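Local coordinates for SIRV coat protein (Sulfolobus islandicus rudivirus 1 variant YNP, PDB 3F2E) that probably serves as a structural coat protein of a rod-shaped archaeal virus, its C-terminal domain folding as a four-helix bundle, at residues 27-30 and 31-35; 57-60 and 61-65. One frame throughout, in Å; residues are numbered along the deposited sequence.

Interaction 1 of 2, residues 27-30 and 31-35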
loop_
_atom_site.group_PDB
_atom_site.type_symbol
_atom_site.label_atom_id
_atom_site.label_comp_id
_atom_site.label_asym_id
_atom_site.label_seq_id
_atom_site.Cartn_x
_atom_site.Cartn_y
_atom_site.Cartn_z
ATOM N N PRO A 27 -0.721 17.018 3.075
ATOM C CA PRO A 27 0.412 16.506 2.294
ATOM C C PRO A 27 0.722 15.033 2.545
ATOM O O PRO A 27 1.209 14.360 1.639
ATOM C CB PRO A 27 1.582 17.373 2.772
ATOM C CG PRO A 27 0.944 18.642 3.220
ATOM C CD PRO A 27 -0.371 18.239 3.822
ATOM N N ASN A 28 0.450 14.543 3.750
ATOM C CA ASN A 28 0.771 13.159 4.084
ATOM C C ASN A 28 -0.023 12.136 3.266
ATOM O O ASN A 28 0.384 10.978 3.149
ATOM C CB ASN A 28 0.602 12.907 5.586
ATOM C CG ASN A 28 1.702 13.557 6.412
ATOM O OD1 ASN A 28 2.680 14.077 5.868
ATOM N ND2 ASN A 28 1.547 13.528 7.732
ATOM N N ARG A 29 -1.148 12.553 2.693
ATOM C CA ARG A 29 -1.937 11.632 1.872
ATOM C C ARG A 29 -1.100 11.086 0.720
ATOM O O ARG A 29 -1.257 9.928 0.316
ATOM C CB ARG A 29 -3.181 12.319 1.307
ATOM C CG ARG A 29 -4.234 12.675 2.347
ATOM C CD ARG A 29 -5.381 13.450 1.701
ATOM N NE ARG A 29 -6.115 12.644 0.728
ATOM C CZ ARG A 29 -7.127 11.837 1.038
ATOM N NH1 ARG A 29 -7.514 11.724 2.302
ATOM N NH2 ARG A 29 -7.751 11.142 0.088
ATOM N N ALA A 30 -0.222 11.938 0.193
ATOM C CA ALA A 30 0.586 11.598 -0.973
ATOM C C ALA A 30 1.501 10.410 -0.722
ATOM O O ALA A 30 1.769 9.630 -1.638
ATOM C CB ALA A 30 1.403 12.816 -1.433
ATOM N N ILE A 31 1.983 10.277 0.512
ATOM C CA ILE A 31 2.819 9.140 0.903
ATOM C C ILE A 31 2.081 7.830 0.628
ATOM O O ILE A 31 2.618 6.892 0.025
ATOM C CB ILE A 31 3.158 9.185 2.413
ATOM C CG1 ILE A 31 3.922 10.462 2.770
ATOM C CG2 ILE A 31 3.957 7.954 2.828
ATOM C CD1 ILE A 31 4.116 10.641 4.271
ATOM N N TYR A 32 0.830 7.776 1.068
ATOM C CA TYR A 32 0.062 6.542 0.990
ATOM C C TYR A 32 -0.483 6.271 -0.416
ATOM O O TYR A 32 -0.573 5.116 -0.836
ATOM C CB TYR A 32 -1.036 6.538 2.065
ATOM C CG TYR A 32 -0.438 6.713 3.448
ATOM C CD1 TYR A 32 0.185 5.646 4.093
ATOM C CD2 TYR A 32 -0.444 7.952 4.085
ATOM C CE1 TYR A 32 0.771 5.804 5.343
ATOM C CE2 TYR A 32 0.132 8.118 5.341
ATOM C CZ TYR A 32 0.734 7.037 5.965
ATOM O OH TYR A 32 1.316 7.190 7.211
ATOM N N GLN A 33 -0.830 7.330 -1.145
ATOM C CA GLN A 33 -1.241 7.178 -2.536
ATOM C C GLN A 33 -0.081 6.631 -3.374
ATOM O O GLN A 33 -0.281 5.765 -4.224
ATOM C CB GLN A 33 -1.759 8.498 -3.115
ATOM C CG GLN A 33 -3.091 8.963 -2.522
ATOM C CD GLN A 33 -4.288 8.128 -2.976
ATOM O OE1 GLN A 33 -4.146 7.137 -3.701
ATOM N NE2 GLN A 33 -5.486 8.538 -2.550
ATOM N N GLY A 34 1.126 7.128 -3.114
ATOM C CA GLY A 34 2.311 6.652 -3.818
ATOM C C GLY A 34 2.636 5.197 -3.515
ATOM O O GLY A 34 2.880 4.394 -4.425
ATOM N N PHE A 35 2.641 4.857 -2.231
ATOM C CA PHE A 35 2.824 3.475 -1.795
ATOM C C PHE A 35 1.785 2.566 -2.449
ATOM O O PHE A 35 2.117 1.516 -2.996
ATOM C CB PHE A 35 2.715 3.386 -0.267
ATOM C CG PHE A 35 2.716 1.979 0.268
ATOM C CD1 PHE A 35 3.905 1.299 0.470
ATOM C CD2 PHE A 35 1.519 1.344 0.595
ATOM C CE1 PHE A 35 3.909 0.001 0.981
ATOM C CE2 PHE A 35 1.514 0.055 1.101
ATOM C CZ PHE A 35 2.712 -0.621 1.297
HETATM O O HOH W 1 -5.200 11.813 -1.963
#
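The Tyr-32 ring meets the peptide carbonyl of Asn-28 obliquely, with CD2 of Tyr-32 3.3 Å from O of Asn-28. Over one face of the same ring sits CB of Ile-31, offset toward the rim. Tyr-32 has CG beside its backbone N (chi1 -57°), which turns the ring back toward the preceding turn and lets it lean on that carbonyl; at its far end the hydroxyl is hydrogen-bonded to the backbone N of Asn-70. A second flat group, the Arg-29 guanidinium, has NE2 of Gln-33 near it at an oblique position, neither over a face nor at an edge, 4.3 Å from NH2 of Arg-29.

Asn-28 also packs against Ile-31. Their side chains run side by side in the same direction, bringing CD1 of Ile-31 4.1 Å from OD1 of Asn-28. Under them the backbone settles into a helical turn of the bundle. Ile-31 N makes a weak bond to Asn-28 O; Arg-29 O takes a straight one from Gln-33 N (3.0 Å, 164°) and a weak one from Tyr-32 N; Gly-34 N is bonded to Ala-30 O.

On the side facing helix 9-22, the Gln-33 chain is bent at chi2 (-72°), and its CG rests 3.5 Å from O of Arg-29. One water joins the two polar ends: it accepts from NE of Arg-29 at 3.0 Å and, weakly, from NE2 of Gln-33. Each end also reaches beyond this turn, Arg-29 NH1 to Ile-24 O and Gln-33 NE2 to Ala-12 O. NE and NE2 are both donors and cannot bond each other, so the water serves as their shared acceptor, while the carbonyls of Ile-24 and Ala-12 tie the pair to the preceding loop and helix.

Interaction 2 of 2, residues 57-60 and 61-65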
loop_
_atom_site.group_PDB
_atom_site.type_symbol
_atom_site.label_atom_id
_atom_site.label_comp_id
_atom_site.label_asym_id
_atom_site.label_seq_id
_atom_site.Cartn_x
_atom_site.Cartn_y
_atom_site.Cartn_z
ATOM N N ASN A 57 7.107 -6.132 1.196
ATOM C CA ASN A 57 7.906 -5.999 2.411
ATOM C C ASN A 57 8.983 -4.911 2.271
ATOM O O ASN A 57 9.213 -4.125 3.199
ATOM C CB ASN A 57 8.543 -7.341 2.793
ATOM C CG ASN A 57 7.570 -8.276 3.498
ATOM O OD1 ASN A 57 6.584 -7.836 4.094
ATOM N ND2 ASN A 57 7.853 -9.579 3.444
ATOM N N GLY A 58 9.638 -4.870 1.113
ATOM C CA GLY A 58 10.659 -3.861 0.844
ATOM C C GLY A 58 10.085 -2.452 0.828
ATOM O O GLY A 58 10.646 -1.538 1.441
ATOM N N LEU A 59 8.958 -2.280 0.140
ATOM C CA LEU A 59 8.305 -0.972 0.060
ATOM C C LEU A 59 7.872 -0.495 1.446
ATOM O O LEU A 59 8.028 0.681 1.777
ATOM C CB LEU A 59 7.095 -1.019 -0.882
ATOM C CG LEU A 59 7.373 -1.173 -2.381
ATOM C CD1 LEU A 59 6.089 -1.444 -3.140
ATOM C CD2 LEU A 59 8.089 0.064 -2.933
ATOM N N LYS A 60 7.317 -1.403 2.252
ATOM C CA LYS A 60 6.890 -1.044 3.611
ATOM C C LYS A 60 8.068 -0.491 4.407
ATOM O O LYS A 60 8.003 0.609 4.966
ATOM C CB LYS A 60 6.293 -2.249 4.342
ATOM C CG LYS A 60 4.871 -2.621 3.909
ATOM C CD LYS A 60 4.418 -3.894 4.606
ATOM C CE LYS A 60 2.960 -4.222 4.313
ATOM N NZ LYS A 60 2.602 -5.543 4.937
ATOM N N ALA A 61 9.155 -1.258 4.443
ATOM C CA ALA A 61 10.341 -0.842 5.174
ATOM C C ALA A 61 10.873 0.505 4.662
ATOM O O ALA A 61 11.219 1.380 5.457
ATOM C CB ALA A 61 11.418 -1.923 5.089
ATOM N N TYR A 62 10.930 0.668 3.341
ATOM C CA TYR A 62 11.417 1.915 2.758
ATOM C C TYR A 62 10.540 3.119 3.115
ATOM O O TYR A 62 11.055 4.181 3.469
ATOM C CB TYR A 62 11.572 1.817 1.236
ATOM C CG TYR A 62 12.300 3.018 0.673
ATOM C CD1 TYR A 62 11.598 4.155 0.267
ATOM C CD2 TYR A 62 13.687 3.027 0.574
ATOM C CE1 TYR A 62 12.264 5.268 -0.233
ATOM C CE2 TYR A 62 14.365 4.138 0.081
ATOM C CZ TYR A 62 13.645 5.250 -0.325
ATOM O OH TYR A 62 14.315 6.350 -0.824
ATOM N N TYR A 63 9.222 2.955 3.017
ATOM C CA TYR A 63 8.313 4.069 3.276
ATOM C C TYR A 63 8.318 4.461 4.756
ATOM O O TYR A 63 8.227 5.643 5.098
ATOM C CB TYR A 63 6.898 3.776 2.745
ATOM C CG TYR A 63 6.721 4.150 1.284
ATOM C CD1 TYR A 63 5.910 5.220 0.910
ATOM C CD2 TYR A 63 7.388 3.454 0.281
ATOM C CE1 TYR A 63 5.759 5.573 -0.424
ATOM C CE2 TYR A 63 7.241 3.800 -1.054
ATOM C CZ TYR A 63 6.430 4.861 -1.399
ATOM O OH TYR A 63 6.292 5.208 -2.726
ATOM N N ILE A 64 8.452 3.470 5.629
ATOM C CA ILE A 64 8.574 3.735 7.057
ATOM C C ILE A 64 9.845 4.538 7.331
ATOM O O ILE A 64 9.817 5.544 8.047
ATOM C CB ILE A 64 8.566 2.425 7.876
ATOM C CG1 ILE A 64 7.179 1.769 7.786
ATOM C CG2 ILE A 64 8.948 2.701 9.326
ATOM C CD1 ILE A 64 7.120 0.340 8.311
ATOM N N SER A 65 10.954 4.108 6.739
ATOM C CA SER A 65 12.243 4.763 6.968
ATOM C C SER A 65 12.331 6.161 6.360
ATOM O O SER A 65 12.758 7.112 7.024
ATOM C CB SER A 65 13.386 3.897 6.433
ATOM O OG SER A 65 14.643 4.524 6.647
#
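Tyr-63 turns the edge of its ring to the Leu-59 carbonyl: O of Leu-59 lies near the ring plane, 3.2 Å from CD2 of Tyr-63. The same oxygen accepts the backbone N-H of Tyr-63, so it is engaged by both main chain and ring of the residue one turn on. Alongside, the two side chains leave the helix on the same flank and meet loosely, with CD2 of Leu-59 4.3 Å from CE2 of Tyr-63.

Ile-64 stands in a similar relation to Lys-60. Its CG1 lies beside the backbone N (chi1 -68°), which folds the longer branch back along the axis, leaving CG1 of Ile-64 3.2 Å from O of Lys-60, the oxygen that also accepts Ile-64 N. These are i to i+4 neighbours on helix 50-67 of the four-helix bundle, and they face different partners: Leu-59 and Tyr-63 touch helix 29-46, Ile-64 touches helix 71-82. Lys-60, on the same helix, stretches out fully extended beyond CG toward Asp-75 and the carbonyl of Pro-85, making a salt bridge to the first and a hydrogen bond to the second.

Tyr-62 takes a different first torsion. With CG anti to the backbone N (chi1 -170°), the ring is carried clear of the preceding turn, and contact there is left to CB of Tyr-62, 3.5 Å from O of Gly-58.

Interaction 1 comes first along the chain, on helix 29-46, and interaction 2 follows on the next helix, 50-67, with their centres about 13 Å apart. Each lies about 10 Å from the centre of the chain, yet the two touch directly where these successive helices pack. Tyr-63 reaches across to interaction 1, its CE1 3.4 Å from O of Ile-31, and its ring meets that of Phe-35 edge-to-face. Phe-35 in turn presses CE1 to 3.8 Å from CB of Leu-59. Helix 71-82 receives side chains from both contacts, and helix 9-22 from interaction 1, so between them the two turns, one on each of the middle helices, put side chains on both outer helices of the four-helix domain.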